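Local coordinates for protein serine acetyltransferase (Bacteroides vulgatus ATCC 8482, PDB 3F1X) that probably transfers an acetyl group to serine as a left-handed beta-helix acyltransferase of the serine acetyltransferase family, acting in amino-acid biosynthesis, at residues 48-59 / 68-79. Numbering follows the deposited sequence.
Sequences LARAIIFPGYFG and INYHIGVNVETL
Ile68 opens the contact from the first turn of its helix: CG2 lies 3.7 Å from Pro55 CB, while CD1 reaches over the CA of Gly56. That glycine has a positive phi of 88°, where a CB would press on the preceding carbonyl oxygen and also crowd Ile68 CD1. One turn on, His71 presents a ring face to the carbonyl of Gly59, whose O stands 3.5 Å above the ring plane, displaced toward the rim. Ile72 adds CD1 against Pro55 CB at a looser 4.3 Å. Asn75 fills the middle of the interface. Its CB meets Ile52 CG1 at 3.7 Å as the two side chains run alongside one another, pointing opposite ways, and its OD1 accepts from a water that also donates to Ala51 O (2.8 Å), a bridge standing in for direct hydrogen bonds, of which the two segments have none. At Leu48, chi1 of -76° puts CG opposite the carbonyl carbon and directs the branch to 68-79, with CD2 over the Asn75 amide. Val76 CG2 packs on Ile52 CD1. Thr78 CG2 takes Leu48 CD1 at 3.7 Å; an alanine in place of Leu48 would probably open a gap beside Thr78 and leave the Asn75 amide less firmly packed. Leu79 CD2 then joins Val76 on Ile52 CD1. Helix 109-120 also covers Val76 and Leu79, and Leu17 of a second subunit packs on Ile52. An axis separation of 9.5 Å and an angle of 151° between helix directions define an antiparallel helical hairpin, closed by a non-helical connection, within the alpha-helical N-terminal domain that precedes the left-handed beta-helix in serine acetyltransferases.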
ATOM      1  N   LEU A  48      -5.237   3.510 -17.633  1.00 16.27           N
ATOM      2  CA  LEU A  48      -5.259   4.921 -18.005  1.00 15.97           C
ATOM      3  C   LEU A  48      -5.856   5.052 -19.399  1.00 15.52           C
ATOM      4  O   LEU A  48      -6.617   5.976 -19.679  1.00 13.76           O
ATOM      5  CB  LEU A  48      -3.840   5.497 -17.982  1.00 15.37           C
ATOM      6  CG  LEU A  48      -3.268   5.794 -16.594  1.00 14.05           C
ATOM      7  CD1 LEU A  48      -1.746   5.903 -16.670  1.00 11.93           C
ATOM      8  CD2 LEU A  48      -3.885   7.068 -16.051  1.00 15.98           C
ATOM      9  N   ALA A  49      -5.502   4.120 -20.276  1.00 15.49           N
ATOM     10  CA  ALA A  49      -6.034   4.136 -21.630  1.00 14.91           C
ATOM     11  C   ALA A  49      -7.560   4.055 -21.567  1.00 14.92           C
ATOM     12  O   ALA A  49      -8.253   4.774 -22.292  1.00 13.53           O
ATOM     13  CB  ALA A  49      -5.472   2.969 -22.431  1.00 16.22           C
ATOM     14  N   ARG A  50      -8.078   3.188 -20.694  1.00 16.37           N
ATOM     15  CA  ARG A  50      -9.526   3.021 -20.510  1.00 17.21           C
ATOM     16  C   ARG A  50     -10.180   4.298 -20.007  1.00 16.69           C
ATOM     17  O   ARG A  50     -11.275   4.655 -20.435  1.00 16.31           O
ATOM     18  CB  ARG A  50      -9.851   1.949 -19.460  1.00 19.58           C
ATOM     19  CG  ARG A  50      -9.352   0.543 -19.712  1.00 25.32           C
ATOM     20  CD  ARG A  50     -10.015  -0.391 -18.695  1.00 26.29           C
ATOM     21  NE  ARG A  50      -9.281  -1.638 -18.490  1.00 31.40           N
ATOM     22  CZ  ARG A  50      -9.100  -2.572 -19.416  1.00 30.28           C
ATOM     23  NH1 ARG A  50      -8.417  -3.669 -19.116  1.00 31.71           N
ATOM     24  NH2 ARG A  50      -9.596  -2.411 -20.634  1.00 29.15           N
ATOM     25  N   ALA A  51      -9.514   4.945 -19.054  1.00 15.69           N
ATOM     26  CA  ALA A  51     -10.021   6.162 -18.440  1.00 16.52           C
ATOM     27  C   ALA A  51     -10.022   7.329 -19.404  1.00 16.19           C
ATOM     28  O   ALA A  51     -10.777   8.280 -19.230  1.00 16.85           O
ATOM     29  CB  ALA A  51      -9.195   6.507 -17.208  1.00 18.25           C
ATOM     30  N   ILE A  52      -9.153   7.265 -20.402  1.00 15.58           N
ATOM     31  CA  ILE A  52      -9.069   8.315 -21.403  1.00 17.00           C
ATOM     32  C   ILE A  52     -10.065   8.036 -22.532  1.00 17.92           C
ATOM     33  O   ILE A  52     -10.677   8.951 -23.075  1.00 17.95           O
ATOM     34  CB  ILE A  52      -7.649   8.398 -21.995  1.00 14.98           C
ATOM     35  CG1 ILE A  52      -6.667   8.848 -20.921  1.00 15.62           C
ATOM     36  CG2 ILE A  52      -7.632   9.356 -23.171  1.00 15.25           C
ATOM     37  CD1 ILE A  52      -5.208   8.642 -21.285  1.00 12.34           C
ATOM     38  N   ILE A  53     -10.213   6.764 -22.883  1.00 19.11           N
ATOM     39  CA  ILE A  53     -11.139   6.376 -23.944  1.00 18.98           C
ATOM     40  C   ILE A  53     -12.590   6.539 -23.480  1.00 19.14           C
ATOM     41  O   ILE A  53     -13.448   6.978 -24.241  1.00 18.74           O
ATOM     42  CB  ILE A  53     -10.891   4.915 -24.373  1.00 16.95           C
ATOM     43  CG1 ILE A  53      -9.545   4.819 -25.091  1.00 14.75           C
ATOM     44  CG2 ILE A  53     -12.058   4.412 -25.243  1.00 17.10           C
ATOM     45  CD1 ILE A  53      -8.999   3.395 -25.239  1.00 12.77           C
ATOM     46  N   PHE A  54     -12.860   6.177 -22.232  1.00 20.04           N
ATOM     47  CA  PHE A  54     -14.206   6.298 -21.662  1.00 19.86           C
ATOM     48  C   PHE A  54     -14.119   7.262 -20.487  1.00 20.68           C
ATOM     49  O   PHE A  54     -14.160   6.850 -19.331  1.00 20.99           O
ATOM     50  CB  PHE A  54     -14.689   4.935 -21.166  1.00 20.59           C
ATOM     51  CG  PHE A  54     -14.708   3.876 -22.225  1.00 20.23           C
ATOM     52  CD1 PHE A  54     -15.628   3.934 -23.271  1.00 18.74           C
ATOM     53  CD2 PHE A  54     -13.809   2.815 -22.174  1.00 20.57           C
ATOM     54  CE1 PHE A  54     -15.652   2.940 -24.258  1.00 21.15           C
ATOM     55  CE2 PHE A  54     -13.818   1.812 -23.155  1.00 22.22           C
ATOM     56  CZ  PHE A  54     -14.741   1.877 -24.194  1.00 21.84           C
ATOM     57  N   PRO A  55     -14.011   8.565 -20.771  1.00 21.83           N
ATOM     58  CA  PRO A  55     -13.909   9.580 -19.716  1.00 23.51           C
ATOM     59  C   PRO A  55     -15.018   9.593 -18.672  1.00 25.24           C
ATOM     60  O   PRO A  55     -16.202   9.571 -18.999  1.00 22.81           O
ATOM     61  CB  PRO A  55     -13.828  10.889 -20.501  1.00 22.41           C
ATOM     62  CG  PRO A  55     -14.609  10.596 -21.737  1.00 24.26           C
ATOM     63  CD  PRO A  55     -14.172   9.189 -22.095  1.00 19.45           C
ATOM     64  N   GLY A  56     -14.620   9.629 -17.408  1.00 26.27           N
ATOM     65  CA  GLY A  56     -15.599   9.648 -16.341  1.00 33.25           C
ATOM     66  C   GLY A  56     -16.045   8.275 -15.863  1.00 36.49           C
ATOM     67  O   GLY A  56     -16.637   8.166 -14.791  1.00 37.73           O
ATOM     68  N   TYR A  57     -15.788   7.231 -16.649  1.00 39.78           N
ATOM     69  CA  TYR A  57     -16.180   5.877 -16.256  1.00 42.08           C
ATOM     70  C   TYR A  57     -15.051   5.210 -15.505  1.00 43.73           C
ATOM     71  O   TYR A  57     -15.269   4.512 -14.512  1.00 45.17           O
ATOM     72  CB  TYR A  57     -16.554   5.026 -17.469  1.00 41.79           C
ATOM     73  CG  TYR A  57     -17.985   5.211 -17.899  1.00 44.03           C
ATOM     74  CD1 TYR A  57     -18.337   6.177 -18.836  1.00 43.24           C
ATOM     75  CD2 TYR A  57     -18.997   4.436 -17.342  1.00 42.39           C
ATOM     76  CE1 TYR A  57     -19.674   6.363 -19.210  1.00 43.06           C
ATOM     77  CE2 TYR A  57     -20.328   4.615 -17.705  1.00 43.72           C
ATOM     78  CZ  TYR A  57     -20.664   5.578 -18.638  1.00 42.68           C
ATOM     79  OH  TYR A  57     -21.985   5.745 -18.985  1.00 42.50           O
ATOM     80  N   PHE A  58     -13.840   5.418 -16.004  1.00 44.22           N
ATOM     81  CA  PHE A  58     -12.641   4.880 -15.388  1.00 46.94           C
ATOM     82  C   PHE A  58     -11.818   6.107 -15.025  1.00 47.80           C
ATOM     83  O   PHE A  58     -10.822   6.015 -14.304  1.00 48.72           O
ATOM     84  CB  PHE A  58     -11.859   4.021 -16.387  1.00 47.01           C
ATOM     85  CG  PHE A  58     -12.532   2.727 -16.740  1.00 45.99           C
ATOM     86  CD1 PHE A  58     -12.466   1.633 -15.877  1.00 46.61           C
ATOM     87  CD2 PHE A  58     -13.229   2.592 -17.942  1.00 46.52           C
ATOM     88  CE1 PHE A  58     -13.083   0.420 -16.203  1.00 47.51           C
ATOM     89  CE2 PHE A  58     -13.855   1.380 -18.282  1.00 47.20           C
ATOM     90  CZ  PHE A  58     -13.779   0.292 -17.409  1.00 47.02           C
ATOM     91  N   GLY A  59     -12.268   7.254 -15.535  1.00 48.17           N
ATOM     92  CA  GLY A  59     -11.589   8.521 -15.319  1.00 49.33           C
ATOM     93  C   GLY A  59     -11.888   9.321 -14.063  1.00 49.12           C
ATOM     94  O   GLY A  59     -11.296  10.379 -13.873  1.00 49.61           O
ATOM     95  N   ILE A  68     -13.879  16.742 -16.453  1.00 20.55           N
ATOM     96  CA  ILE A  68     -13.551  15.701 -17.421  1.00 21.35           C
ATOM     97  C   ILE A  68     -12.256  15.984 -18.175  1.00 21.65           C
ATOM     98  O   ILE A  68     -11.389  15.115 -18.294  1.00 21.15           O
ATOM     99  CB  ILE A  68     -14.664  15.526 -18.466  1.00 23.71           C
ATOM    100  CG1 ILE A  68     -15.963  15.103 -17.777  1.00 24.82           C
ATOM    101  CG2 ILE A  68     -14.244  14.474 -19.491  1.00 23.83           C
ATOM    102  CD1 ILE A  68     -15.873  13.764 -17.088  1.00 29.60           C
ATOM    103  N   ASN A  69     -12.138  17.203 -18.688  1.00 21.30           N
ATOM    104  CA  ASN A  69     -10.969  17.606 -19.451  1.00 21.53           C
ATOM    105  C   ASN A  69      -9.694  17.643 -18.611  1.00 21.31           C
ATOM    106  O   ASN A  69      -8.630  17.242 -19.087  1.00 20.37           O
ATOM    107  CB  ASN A  69     -11.243  18.962 -20.110  1.00 24.24           C
ATOM    108  CG  ASN A  69     -12.409  18.898 -21.097  1.00 29.79           C
ATOM    109  OD1 ASN A  69     -12.921  19.927 -21.547  1.00 30.61           O
ATOM    110  ND2 ASN A  69     -12.827  17.679 -21.442  1.00 28.15           N
ATOM    111  N   TYR A  70      -9.796  18.115 -17.370  1.00 20.05           N
ATOM    112  CA  TYR A  70      -8.630  18.160 -16.491  1.00 20.79           C
ATOM    113  C   TYR A  70      -8.088  16.744 -16.358  1.00 18.72           C
ATOM    114  O   TYR A  70      -6.890  16.519 -16.502  1.00 18.02           O
ATOM    115  CB  TYR A  70      -8.993  18.683 -15.092  1.00 20.88           C
ATOM    116  CG  TYR A  70      -9.537  20.095 -15.057  1.00 24.68           C
ATOM    117  CD1 TYR A  70      -8.958  21.111 -15.814  1.00 25.10           C
ATOM    118  CD2 TYR A  70     -10.636  20.416 -14.263  1.00 25.91           C
ATOM    119  CE1 TYR A  70      -9.466  22.420 -15.786  1.00 28.28           C
ATOM    120  CE2 TYR A  70     -11.150  21.716 -14.225  1.00 27.78           C
ATOM    121  CZ  TYR A  70     -10.561  22.714 -14.987  1.00 29.67           C
ATOM    122  OH  TYR A  70     -11.060  23.998 -14.946  1.00 33.09           O
ATOM    123  N   HIS A  71      -8.976  15.789 -16.097  1.00 17.40           N
ATOM    124  CA  HIS A  71      -8.563  14.402 -15.940  1.00 17.40           C
ATOM    125  C   HIS A  71      -7.959  13.797 -17.198  1.00 18.47           C
ATOM    126  O   HIS A  71      -7.021  13.003 -17.103  1.00 18.20           O
ATOM    127  CB  HIS A  71      -9.724  13.547 -15.430  1.00 16.39           C
ATOM    128  CG  HIS A  71      -9.878  13.592 -13.941  1.00 16.60           C
ATOM    129  ND1 HIS A  71     -10.902  14.267 -13.311  1.00 19.15           N
ATOM    130  CD2 HIS A  71      -9.098  13.091 -12.954  1.00 15.86           C
ATOM    131  CE1 HIS A  71     -10.744  14.180 -12.001  1.00 17.78           C
ATOM    132  NE2 HIS A  71      -9.656  13.473 -11.759  1.00 16.07           N
ATOM    133  N   ILE A  72      -8.485  14.161 -18.366  1.00 17.19           N
ATOM    134  CA  ILE A  72      -7.940  13.651 -19.617  1.00 18.92           C
ATOM    135  C   ILE A  72      -6.503  14.168 -19.773  1.00 18.02           C
ATOM    136  O   ILE A  72      -5.605  13.435 -20.205  1.00 19.46           O
ATOM    137  CB  ILE A  72      -8.784  14.114 -20.826  1.00 16.68           C
ATOM    138  CG1 ILE A  72     -10.124  13.381 -20.828  1.00 20.08           C
ATOM    139  CG2 ILE A  72      -8.021  13.870 -22.130  1.00 21.47           C
ATOM    140  CD1 ILE A  72     -11.103  13.882 -21.880  1.00 20.70           C
ATOM    141  N   GLY A  73      -6.294  15.428 -19.400  1.00 17.47           N
ATOM    142  CA  GLY A  73      -4.978  16.038 -19.497  1.00 17.56           C
ATOM    143  C   GLY A  73      -3.954  15.369 -18.605  1.00 17.86           C
ATOM    144  O   GLY A  73      -2.844  15.053 -19.046  1.00 16.93           O
ATOM    145  N   VAL A  74      -4.321  15.156 -17.346  1.00 17.12           N
ATOM    146  CA  VAL A  74      -3.422  14.509 -16.397  1.00 17.44           C
ATOM    147  C   VAL A  74      -3.194  13.053 -16.788  1.00 16.63           C
ATOM    148  O   VAL A  74      -2.064  12.567 -16.761  1.00 17.22           O
ATOM    149  CB  VAL A  74      -3.988  14.563 -14.959  1.00 16.40           C
ATOM    150  CG1 VAL A  74      -3.066  13.803 -14.008  1.00 17.45           C
ATOM    151  CG2 VAL A  74      -4.130  16.018 -14.509  1.00 14.01           C
ATOM    152  N   ASN A  75      -4.267  12.363 -17.166  1.00 15.86           N
ATOM    153  CA  ASN A  75      -4.164  10.961 -17.550  1.00 16.79           C
ATOM    154  C   ASN A  75      -3.302  10.738 -18.790  1.00 14.95           C
ATOM    155  O   ASN A  75      -2.532   9.780 -18.852  1.00 15.57           O
ATOM    156  CB  ASN A  75      -5.567  10.377 -17.738  1.00 14.04           C
ATOM    157  CG  ASN A  75      -6.306  10.222 -16.415  1.00 18.24           C
ATOM    158  OD1 ASN A  75      -7.504   9.951 -16.377  1.00 20.69           O
ATOM    159  ND2 ASN A  75      -5.582  10.391 -15.322  1.00 16.63           N
ATOM    160  N   VAL A  76      -3.423  11.617 -19.777  1.00 15.19           N
ATOM    161  CA  VAL A  76      -2.616  11.487 -20.982  1.00 15.83           C
ATOM    162  C   VAL A  76      -1.128  11.626 -20.634  1.00 18.11           C
ATOM    163  O   VAL A  76      -0.290  10.903 -21.169  1.00 18.66           O
ATOM    164  CB  VAL A  76      -2.995  12.548 -22.042  1.00 14.54           C
ATOM    165  CG1 VAL A  76      -1.890  12.669 -23.074  1.00 13.01           C
ATOM    166  CG2 VAL A  76      -4.309  12.149 -22.731  1.00 14.24           C
ATOM    167  N   GLU A  77      -0.806  12.554 -19.736  1.00 17.35           N
ATOM    168  CA  GLU A  77       0.583  12.767 -19.328  1.00 16.47           C
ATOM    169  C   GLU A  77       1.145  11.567 -18.561  1.00 16.67           C
ATOM    170  O   GLU A  77       2.278  11.145 -18.796  1.00 14.70           O
ATOM    171  CB  GLU A  77       0.697  14.017 -18.447  1.00 20.58           C
ATOM    172  CG  GLU A  77       2.078  14.194 -17.800  1.00 21.36           C
ATOM    173  CD  GLU A  77       2.127  15.353 -16.809  1.00 24.23           C
ATOM    174  OE1 GLU A  77       1.211  15.461 -15.969  1.00 27.66           O
ATOM    175  OE2 GLU A  77       3.085  16.148 -16.859  1.00 23.64           O
ATOM    176  N   THR A  78       0.356  11.024 -17.641  1.00 16.48           N
ATOM    177  CA  THR A  78       0.811   9.880 -16.863  1.00 17.79           C
ATOM    178  C   THR A  78       1.042   8.703 -17.814  1.00 18.34           C
ATOM    179  O   THR A  78       2.054   7.999 -17.734  1.00 18.23           O
ATOM    180  CB  THR A  78      -0.233   9.458 -15.809  1.00 20.16           C
ATOM    181  OG1 THR A  78      -0.626  10.598 -15.031  1.00 20.85           O
ATOM    182  CG2 THR A  78       0.352   8.379 -14.899  1.00 19.60           C
ATOM    183  N   LEU A  79       0.088   8.498 -18.713  1.00 17.12           N
ATOM    184  CA  LEU A  79       0.171   7.427 -19.693  1.00 17.39           C
ATOM    185  C   LEU A  79       1.419   7.589 -20.561  1.00 17.45           C
ATOM    186  O   LEU A  79       2.131   6.622 -20.837  1.00 16.15           O
ATOM    187  CB  LEU A  79      -1.072   7.426 -20.586  1.00 13.69           C
ATOM    188  CG  LEU A  79      -1.026   6.465 -21.776  1.00 14.90           C
ATOM    189  CD1 LEU A  79      -0.779   5.060 -21.281  1.00 16.43           C
ATOM    190  CD2 LEU A  79      -2.337   6.530 -22.557  1.00 15.31           C
TER
HETATM  191  O   HOH W   1      -9.673  10.709 -18.422  1.00 16.42           O